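Local coordinates for protein cytochrome c, putative (Shewanella oneidensis, PDB 1SP3) that carries eight c-type hemes and probably works as a respiratory oxidoreductase that reduces tetrathionate, at residues 329-334 with 391-396; 61-66 with 248-253. All coordinates share one frame; numbering follows the deposited sequence.

How the contacts relate
Contact 2 closes first along the chain, joining the loop 61-66 to 248-253, and contact 1 follows with 329-334 and 391-396. Their centres lie about 9 Å apart. Both draw on one mixed sheet, in which strand 325-339 runs between strand 246-251, its parallel neighbour, and strand 387-397, its antiparallel one. The loop 61-66 bridges the two contacts: the side-chain amide of Asn62 probably hydrogen-bonds His332 through OD1 and Thr392 through ND2, while the Phe63 ring packs on both His332 and Trp396. The same heme is touched by both contacts, so a loop from the N-terminal part and the later sheet together wall one heme pocket.

Contact 1: residues 329-334 with 391-396; sequences FKVHTG and ATEMWW. With HEC (heme c), chain D.
Val331 lies alongside the indole of Trp395, with its methyl CG2 laid under the ring face, on one side of an antiparallel pair of strands in the large mixed sheet. Its CG2 sits 3.4 Å from the centroid of the six-membered ring of Trp395, almost on the ring normal, a clean CH-pi contact. CG2 gets there because it is anti to the carbonyl carbon while CG1 takes the place anti to the backbone N (chi1 174°). Phe329 meets the same indole from another direction: Trp395 turns its edge toward the Phe329 ring in an offset edge-to-face pair, planes at 66°, with Phe329 CB 3.4 Å from Trp395 CE3. The indole is also tethered along its own strand, where Trp395 NE1 donates to Glu393 OE2 at 2.9 Å, approaching from above the carboxylate plane. Together these contacts probably hold the ring in its rotation.

The ladder behind the side chains is regular. Lys330, His332 and Gly334 form the hydrogen-bonded pairs with Trp396, Met394 and Thr392, for example His332 N to Met394 O at 2.9 Å.

On the opposite face of the sheet, the Trp396 ring has Met394 CG over one face, toward the rim, and His332 CB at its edge, 3.5 Å from Trp396 CZ3. His154 packs edge-to-face with this indole from outside the two strands. Met394 then runs on extended, so that its CE reaches 3.7 Å from HEC CBA. This is the face of the sheet that serves the heme pocket, where Asn61 and Lys153 also donate to the heme. Trp396 adds one of the pocket's polar contacts: NE1 donates to the propionate oxygen HEC O2A at 3.0 Å, in a nearly straight bond of 175°.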
loop_
_atom_site.group_PDB
_atom_site.type_symbol
_atom_site.label_atom_id
_atom_site.label_comp_id
_atom_site.label_asym_id
_atom_site.label_seq_id
_atom_site.Cartn_x
_atom_site.Cartn_y
_atom_site.Cartn_z
ATOM N N PHE A 329 -1.433 1.536 -12.991
ATOM C CA PHE A 329 -0.631 1.763 -11.833
ATOM C C PHE A 329 -0.765 3.205 -11.342
ATOM O O PHE A 329 -0.885 4.155 -12.141
ATOM C CB PHE A 329 0.854 1.545 -12.185
ATOM C CG PHE A 329 1.218 0.120 -12.371
ATOM C CD1 PHE A 329 1.118 -0.484 -13.648
ATOM C CD2 PHE A 329 1.630 -0.645 -11.277
ATOM C CE1 PHE A 329 1.481 -1.764 -13.828
ATOM C CE2 PHE A 329 1.964 -1.984 -11.440
ATOM C CZ PHE A 329 1.870 -2.536 -12.741
ATOM N N LYS A 330 -0.677 3.350 -10.043
ATOM C CA LYS A 330 -0.473 4.644 -9.470
ATOM C C LYS A 330 1.031 4.864 -9.234
ATOM O O LYS A 330 1.780 3.947 -8.754
ATOM C CB LYS A 330 -1.251 4.837 -8.165
ATOM C CG LYS A 330 -0.714 6.092 -7.428
ATOM C CD LYS A 330 -1.518 6.491 -6.249
ATOM C CE LYS A 330 -0.994 7.925 -5.776
ATOM N NZ LYS A 330 -0.757 7.904 -4.331
ATOM N N VAL A 331 1.495 6.046 -9.621
ATOM C CA VAL A 331 2.932 6.315 -9.578
ATOM C C VAL A 331 3.160 7.569 -8.729
ATOM O O VAL A 331 2.562 8.608 -8.985
ATOM C CB VAL A 331 3.491 6.574 -10.984
ATOM C CG1 VAL A 331 4.995 7.012 -10.923
ATOM C CG2 VAL A 331 3.253 5.305 -11.928
ATOM N N HIS A 332 3.920 7.459 -7.681
ATOM C CA HIS A 332 4.149 8.607 -6.801
ATOM C C HIS A 332 5.640 9.048 -6.994
ATOM O O HIS A 332 6.489 8.165 -7.085
ATOM C CB HIS A 332 3.908 8.179 -5.375
ATOM C CG HIS A 332 4.168 9.270 -4.382
ATOM N ND1 HIS A 332 5.173 9.199 -3.448
ATOM C CD2 HIS A 332 3.514 10.438 -4.144
ATOM C CE1 HIS A 332 5.123 10.264 -2.662
ATOM N NE2 HIS A 332 4.136 11.041 -3.078
ATOM N N THR A 333 5.922 10.363 -7.180
ATOM C CA THR A 333 7.296 10.801 -7.334
ATOM C C THR A 333 7.717 11.689 -6.179
ATOM O O THR A 333 6.896 12.103 -5.401
ATOM C CB THR A 333 7.554 11.475 -8.654
ATOM O OG1 THR A 333 6.751 12.614 -8.753
ATOM C CG2 THR A 333 7.031 10.601 -9.865
ATOM N N GLY A 334 8.994 11.898 -6.019
ATOM C CA GLY A 334 9.448 12.658 -4.875
ATOM C C GLY A 334 10.915 12.837 -4.915
ATOM O O GLY A 334 11.532 12.482 -5.937
ATOM N N ALA A 391 15.985 12.133 -6.502
ATOM C CA ALA A 391 14.643 11.914 -7.071
ATOM C C ALA A 391 14.286 10.473 -7.158
ATOM O O ALA A 391 15.178 9.648 -7.368
ATOM C CB ALA A 391 14.432 12.641 -8.427
ATOM N N THR A 392 12.989 10.159 -6.925
ATOM C CA THR A 392 12.505 8.778 -6.952
ATOM C C THR A 392 11.165 8.702 -7.588
ATOM O O THR A 392 10.514 9.711 -7.769
ATOM C CB THR A 392 12.282 8.202 -5.536
ATOM O OG1 THR A 392 11.209 8.927 -4.930
ATOM C CG2 THR A 392 13.550 8.431 -4.591
ATOM N N GLU A 393 10.781 7.485 -7.985
ATOM C CA GLU A 393 9.418 7.188 -8.377
ATOM C C GLU A 393 9.094 5.855 -7.796
ATOM O O GLU A 393 10.004 4.996 -7.578
ATOM C CB GLU A 393 9.225 7.260 -9.903
ATOM C CG GLU A 393 9.611 6.039 -10.764
ATOM C CD GLU A 393 9.272 6.306 -12.237
ATOM O OE1 GLU A 393 9.105 7.489 -12.586
ATOM O OE2 GLU A 393 9.093 5.371 -13.021
ATOM N N MET A 394 7.811 5.632 -7.535
ATOM C CA MET A 394 7.363 4.356 -6.971
ATOM C C MET A 394 6.007 3.954 -7.580
ATOM O O MET A 394 5.165 4.801 -7.779
ATOM C CB MET A 394 7.219 4.484 -5.487
ATOM C CG MET A 394 6.903 3.110 -4.838
ATOM S SD MET A 394 7.600 3.135 -3.153
ATOM C CE MET A 394 6.836 1.493 -2.531
ATOM N N TRP A 395 5.829 2.665 -7.864
ATOM C CA TRP A 395 4.699 2.087 -8.635
ATOM C C TRP A 395 3.843 1.240 -7.725
ATOM O O TRP A 395 4.393 0.458 -6.978
ATOM C CB TRP A 395 5.200 1.225 -9.789
ATOM C CG TRP A 395 5.823 2.086 -10.842
ATOM C CD1 TRP A 395 6.946 2.864 -10.694
ATOM C CD2 TRP A 395 5.303 2.385 -12.158
ATOM N NE1 TRP A 395 7.176 3.591 -11.831
ATOM C CE2 TRP A 395 6.205 3.307 -12.761
ATOM C CE3 TRP A 395 4.202 1.917 -12.903
ATOM C CZ2 TRP A 395 6.014 3.843 -14.037
ATOM C CZ3 TRP A 395 4.034 2.360 -14.217
ATOM C CH2 TRP A 395 4.924 3.346 -14.770
ATOM N N TRP A 396 2.525 1.455 -7.741
ATOM C CA TRP A 396 1.595 0.594 -7.017
ATOM C C TRP A 396 0.507 0.249 -7.979
ATOM O O TRP A 396 0.021 1.136 -8.691
ATOM C CB TRP A 396 0.850 1.320 -5.868
ATOM C CG TRP A 396 1.644 1.602 -4.685
ATOM C CD1 TRP A 396 1.802 0.826 -3.551
ATOM C CD2 TRP A 396 2.422 2.751 -4.500
ATOM N NE1 TRP A 396 2.635 1.474 -2.659
ATOM C CE2 TRP A 396 3.044 2.648 -3.233
ATOM C CE3 TRP A 396 2.698 3.853 -5.293
ATOM C CZ2 TRP A 396 3.947 3.612 -2.764
ATOM C CZ3 TRP A 396 3.539 4.784 -4.841
ATOM C CH2 TRP A 396 4.155 4.682 -3.555
HETATM FE FE HEC D . 2.462 2.146 6.037
HETATM C CHA HEC D . 2.715 -0.283 3.510
HETATM C CHB HEC D . 5.830 2.829 5.690
HETATM C CHC HEC D . 2.330 4.329 8.666
HETATM C CHD HEC D . -0.883 1.646 6.303
HETATM N NA HEC D . 4.032 1.437 4.787
HETATM C C1A HEC D . 3.907 0.424 3.822
HETATM C C2A HEC D . 5.224 0.248 3.210
HETATM C C3A HEC D . 6.103 1.101 3.812
HETATM C C4A HEC D . 5.349 1.863 4.818
HETATM C CMA HEC D . 7.646 1.233 3.449
HETATM C CAA HEC D . 5.543 -0.752 2.032
HETATM C CBA HEC D . 5.677 0.010 0.686
HETATM C CGA HEC D . 4.455 0.937 0.447
HETATM O O1A HEC D . 4.611 2.180 0.636
HETATM O O2A HEC D . 3.263 0.519 0.105
HETATM N NB HEC D . 3.789 3.359 7.017
HETATM C C1B HEC D . 5.170 3.431 6.718
HETATM C C2B HEC D . 5.817 4.297 7.678
HETATM C C3B HEC D . 4.824 4.744 8.489
HETATM C C4B HEC D . 3.555 4.134 8.078
HETATM C CMB HEC D . 7.345 4.632 7.649
HETATM C CAB HEC D . 4.928 5.690 9.712
HETATM C CBB HEC D . 5.815 6.745 9.742
HETATM N NC HEC D . 0.919 2.925 7.300
HETATM C C1C HEC D . 1.109 3.811 8.318
HETATM C C2C HEC D . -0.165 4.090 8.916
HETATM C C3C HEC D . -1.104 3.348 8.231
HETATM C C4C HEC D . -0.399 2.586 7.206
HETATM C CMC HEC D . -0.312 5.063 10.126
HETATM C CAC HEC D . -2.663 3.286 8.476
HETATM C CBC HEC D . -3.530 4.361 8.449
HETATM N ND HEC D . 1.093 0.884 5.026
HETATM C C1D HEC D . -0.218 0.804 5.438
HETATM C C2D HEC D . -0.799 -0.339 4.695
HETATM C C3D HEC D . 0.302 -0.957 3.823
HETATM C C4D HEC D . 1.456 -0.127 4.097
HETATM C CMD HEC D . -2.245 -0.828 4.785
HETATM C CAD HEC D . 0.185 -2.160 2.805
HETATM C CBD HEC D . -0.203 -1.554 1.451
HETATM C CGD HEC D . -0.582 -2.599 0.376
HETATM O O1D HEC D . -1.413 -2.194 -0.470
HETATM O O2D HEC D . -0.112 -3.805 0.252
#

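Contact 2: residues 61-66 with 248-253; sequences NNFCVA and MQWDWS. With HEC (heme c), chain D; SCN (thiocyanate ion), chain B.
Two tryptophans of the 248-253 segment take hold of the Phe63 peptide in different ways: Trp252 binds its carbonyl with an indole N-H, and Trp250 lays a ring face against it. Trp252 NE1 donates to Phe63 O at 2.9 Å, with the oxygen lying in the indole plane and the donor close to the C=O axis. The two indoles also rest on each other, Trp250 NE1 standing 3.4 Å above the centre of the Trp252 ring plane; its N-H is hydrogen-bonded to Lys275 O, outside the two segments. Trp250, whose CG is anti to its backbone N (chi1 -169°), reaches from its strand toward the loop to bring CE3 to 3.7 Å from Phe63 CD2, while its CH2 meets the sulfur of Cys64 obliquely. A water bridges Asn62 O and Trp250 O.

Behind this, the loop is wound round Asn61. Its OD1 accepts Phe63 N, as in an Asx turn, and Val65 N at 2.7 Å, the two donors arriving from opposite faces of the amide plane. Held in this way, ND2 is aimed at the heme: it donates to the propionate oxygen HEC O1A at 2.7 Å and, weakly, to the thiocyanate N at 3.4 Å. A leucine at this position would probably leave that propionate without its amide donor and free the Phe63 turn to shift. SCN S ligates HEC FE at 2.4 Å. This ion probably came from the crystallisation liquor, but its position is consistent with a heme face that can accept a small anion, with a weakly bonded amide N-H beside it.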
loop_
_atom_site.group_PDB
_atom_site.type_symbol
_atom_site.label_atom_id
_atom_site.label_comp_id
_atom_site.label_asym_id
_atom_site.label_seq_id
_atom_site.Cartn_x
_atom_site.Cartn_y
_atom_site.Cartn_z
ATOM N N ASN A 61 10.024 3.323 0.893
ATOM C CA ASN A 61 9.101 4.016 -0.032
ATOM C C ASN A 61 9.436 5.481 -0.099
ATOM O O ASN A 61 10.411 5.928 0.546
ATOM C CB ASN A 61 7.607 3.745 0.295
ATOM C CG ASN A 61 7.105 4.490 1.568
ATOM O OD1 ASN A 61 7.702 5.499 2.021
ATOM N ND2 ASN A 61 5.936 4.046 2.092
ATOM N N ASN A 62 8.743 6.236 -0.964
ATOM C CA ASN A 62 9.007 7.683 -1.075
ATOM C C ASN A 62 7.929 8.559 -0.374
ATOM O O ASN A 62 7.688 9.740 -0.719
ATOM C CB ASN A 62 9.309 8.151 -2.509
ATOM C CG ASN A 62 8.174 7.826 -3.523
ATOM O OD1 ASN A 62 7.059 7.428 -3.130
ATOM N ND2 ASN A 62 8.474 7.960 -4.836
ATOM N N PHE A 63 7.269 7.960 0.619
ATOM C CA PHE A 63 6.302 8.692 1.457
ATOM C C PHE A 63 7.056 8.923 2.775
ATOM O O PHE A 63 8.056 9.703 2.795
ATOM C CB PHE A 63 5.049 7.839 1.657
ATOM C CG PHE A 63 4.076 7.898 0.486
ATOM C CD1 PHE A 63 4.032 6.867 -0.458
ATOM C CD2 PHE A 63 3.223 8.985 0.328
ATOM C CE1 PHE A 63 3.170 6.944 -1.533
ATOM C CE2 PHE A 63 2.353 9.063 -0.713
ATOM C CZ PHE A 63 2.299 8.044 -1.643
ATOM N N CYS A 64 6.722 8.138 3.811
ATOM C CA CYS A 64 7.440 8.208 5.082
ATOM C C CYS A 64 8.767 7.491 5.093
ATOM O O CYS A 64 9.513 7.562 6.093
ATOM C CB CYS A 64 6.500 7.849 6.287
ATOM S SG CYS A 64 5.144 9.144 6.540
ATOM N N VAL A 65 9.071 6.756 4.018
ATOM C CA VAL A 65 10.399 6.139 3.851
ATOM C C VAL A 65 10.519 4.757 4.507
ATOM O O VAL A 65 10.637 3.743 3.811
ATOM C CB VAL A 65 11.576 7.059 4.291
ATOM C CG1 VAL A 65 12.940 6.409 3.903
ATOM C CG2 VAL A 65 11.484 8.437 3.582
ATOM N N ALA A 66 10.507 4.691 5.830
ATOM C CA ALA A 66 10.812 3.442 6.462
ATOM C C ALA A 66 10.428 3.486 7.904
ATOM O O ALA A 66 10.563 4.520 8.629
ATOM C CB ALA A 66 12.288 3.080 6.380
ATOM N N MET A 248 0.506 12.956 -5.171
ATOM C CA MET A 248 1.209 12.529 -6.356
ATOM C C MET A 248 2.719 12.809 -6.254
ATOM O O MET A 248 3.522 12.084 -6.852
ATOM C CB MET A 248 0.607 13.176 -7.621
ATOM C CG MET A 248 -0.915 12.746 -7.839
ATOM S SD MET A 248 -1.190 10.927 -8.180
ATOM C CE MET A 248 -0.273 10.596 -9.784
ATOM N N GLN A 249 3.113 13.802 -5.485
ATOM C CA GLN A 249 4.573 14.112 -5.302
ATOM C C GLN A 249 4.835 14.510 -3.885
ATOM O O GLN A 249 4.013 15.155 -3.293
ATOM C CB GLN A 249 5.029 15.274 -6.159
ATOM C CG GLN A 249 4.497 15.178 -7.607
ATOM C CD GLN A 249 4.994 16.279 -8.499
ATOM O OE1 GLN A 249 4.265 16.702 -9.420
ATOM N NE2 GLN A 249 6.207 16.784 -8.220
ATOM N N TRP A 250 5.991 14.102 -3.371
ATOM C CA TRP A 250 6.478 14.465 -2.037
ATOM C C TRP A 250 8.000 14.768 -2.186
ATOM O O TRP A 250 8.850 13.848 -2.238
ATOM C CB TRP A 250 6.285 13.305 -1.051
ATOM C CG TRP A 250 6.506 13.647 0.388
ATOM C CD1 TRP A 250 7.383 14.610 0.932
ATOM C CD2 TRP A 250 5.887 12.990 1.511
ATOM N NE1 TRP A 250 7.314 14.542 2.304
ATOM C CE2 TRP A 250 6.404 13.569 2.677
ATOM C CE3 TRP A 250 4.961 11.951 1.630
ATOM C CZ2 TRP A 250 6.004 13.178 3.939
ATOM C CZ3 TRP A 250 4.542 11.568 2.881
ATOM C CH2 TRP A 250 5.074 12.166 4.025
ATOM N N ASP A 251 8.304 16.075 -2.166
ATOM C CA ASP A 251 9.644 16.596 -2.152
ATOM C C ASP A 251 10.058 16.955 -0.722
ATOM O O ASP A 251 9.660 18.041 -0.158
ATOM C CB ASP A 251 9.666 17.856 -3.037
ATOM C CG ASP A 251 11.072 18.412 -3.241
ATOM O OD1 ASP A 251 12.037 17.939 -2.571
ATOM O OD2 ASP A 251 11.281 19.299 -4.110
ATOM N N TRP A 252 10.844 16.066 -0.136
ATOM C CA TRP A 252 11.384 16.229 1.229
ATOM C C TRP A 252 12.511 17.303 1.283
ATOM O O TRP A 252 12.828 17.794 2.321
ATOM C CB TRP A 252 12.001 14.916 1.713
ATOM C CG TRP A 252 11.070 13.872 2.298
ATOM C CD1 TRP A 252 10.591 12.751 1.665
ATOM C CD2 TRP A 252 10.533 13.836 3.634
ATOM N NE1 TRP A 252 9.800 12.033 2.525
ATOM C CE2 TRP A 252 9.744 12.679 3.738
ATOM C CE3 TRP A 252 10.670 14.661 4.771
ATOM C CZ2 TRP A 252 9.082 12.301 4.952
ATOM C CZ3 TRP A 252 9.970 14.330 5.923
ATOM C CH2 TRP A 252 9.216 13.142 6.022
ATOM N N SER A 253 13.109 17.649 0.152
ATOM C CA SER A 253 14.284 18.526 0.130
ATOM C C SER A 253 14.012 19.908 0.644
ATOM O O SER A 253 14.874 20.538 1.253
ATOM C CB SER A 253 14.903 18.595 -1.288
ATOM O OG SER A 253 14.003 19.269 -2.163
HETATM FE FE HEC D . 2.462 2.146 6.037
HETATM C CHA HEC D . 2.715 -0.283 3.510
HETATM C CHB HEC D . 5.830 2.829 5.690
HETATM C CHC HEC D . 2.330 4.329 8.666
HETATM C CHD HEC D . -0.883 1.646 6.303
HETATM N NA HEC D . 4.032 1.437 4.787
HETATM C C1A HEC D . 3.907 0.424 3.822
HETATM C C2A HEC D . 5.224 0.248 3.210
HETATM C C3A HEC D . 6.103 1.101 3.812
HETATM C C4A HEC D . 5.349 1.863 4.818
HETATM C CMA HEC D . 7.646 1.233 3.449
HETATM C CAA HEC D . 5.543 -0.752 2.032
HETATM C CBA HEC D . 5.677 0.010 0.686
HETATM C CGA HEC D . 4.455 0.937 0.447
HETATM O O1A HEC D . 4.611 2.180 0.636
HETATM O O2A HEC D . 3.263 0.519 0.105
HETATM N NB HEC D . 3.789 3.359 7.017
HETATM C C1B HEC D . 5.170 3.431 6.718
HETATM C C2B HEC D . 5.817 4.297 7.678
HETATM C C3B HEC D . 4.824 4.744 8.489
HETATM C C4B HEC D . 3.555 4.134 8.078
HETATM C CMB HEC D . 7.345 4.632 7.649
HETATM C CAB HEC D . 4.928 5.690 9.712
HETATM C CBB HEC D . 5.815 6.745 9.742
HETATM N NC HEC D . 0.919 2.925 7.300
HETATM C C1C HEC D . 1.109 3.811 8.318
HETATM C C2C HEC D . -0.165 4.090 8.916
HETATM C C3C HEC D . -1.104 3.348 8.231
HETATM C C4C HEC D . -0.399 2.586 7.206
HETATM C CMC HEC D . -0.312 5.063 10.126
HETATM C CAC HEC D . -2.663 3.286 8.476
HETATM C CBC HEC D . -3.530 4.361 8.449
HETATM N ND HEC D . 1.093 0.884 5.026
HETATM C C1D HEC D . -0.218 0.804 5.438
HETATM C C2D HEC D . -0.799 -0.339 4.695
HETATM C C3D HEC D . 0.302 -0.957 3.823
HETATM C C4D HEC D . 1.456 -0.127 4.097
HETATM C CMD HEC D . -2.245 -0.828 4.785
HETATM C CAD HEC D . 0.185 -2.160 2.805
HETATM C CBD HEC D . -0.203 -1.554 1.451
HETATM C CGD HEC D . -0.582 -2.599 0.376
HETATM O O1D HEC D . -1.413 -2.194 -0.470
HETATM O O2D HEC D . -0.112 -3.805 0.252
HETATM S S SCN B . 1.977 3.712 4.320
HETATM C C SCN B . 3.163 4.890 4.287
HETATM N N SCN B . 4.036 5.664 4.336
HETATM O O HOH W 1 9.569 11.587 -1.362
#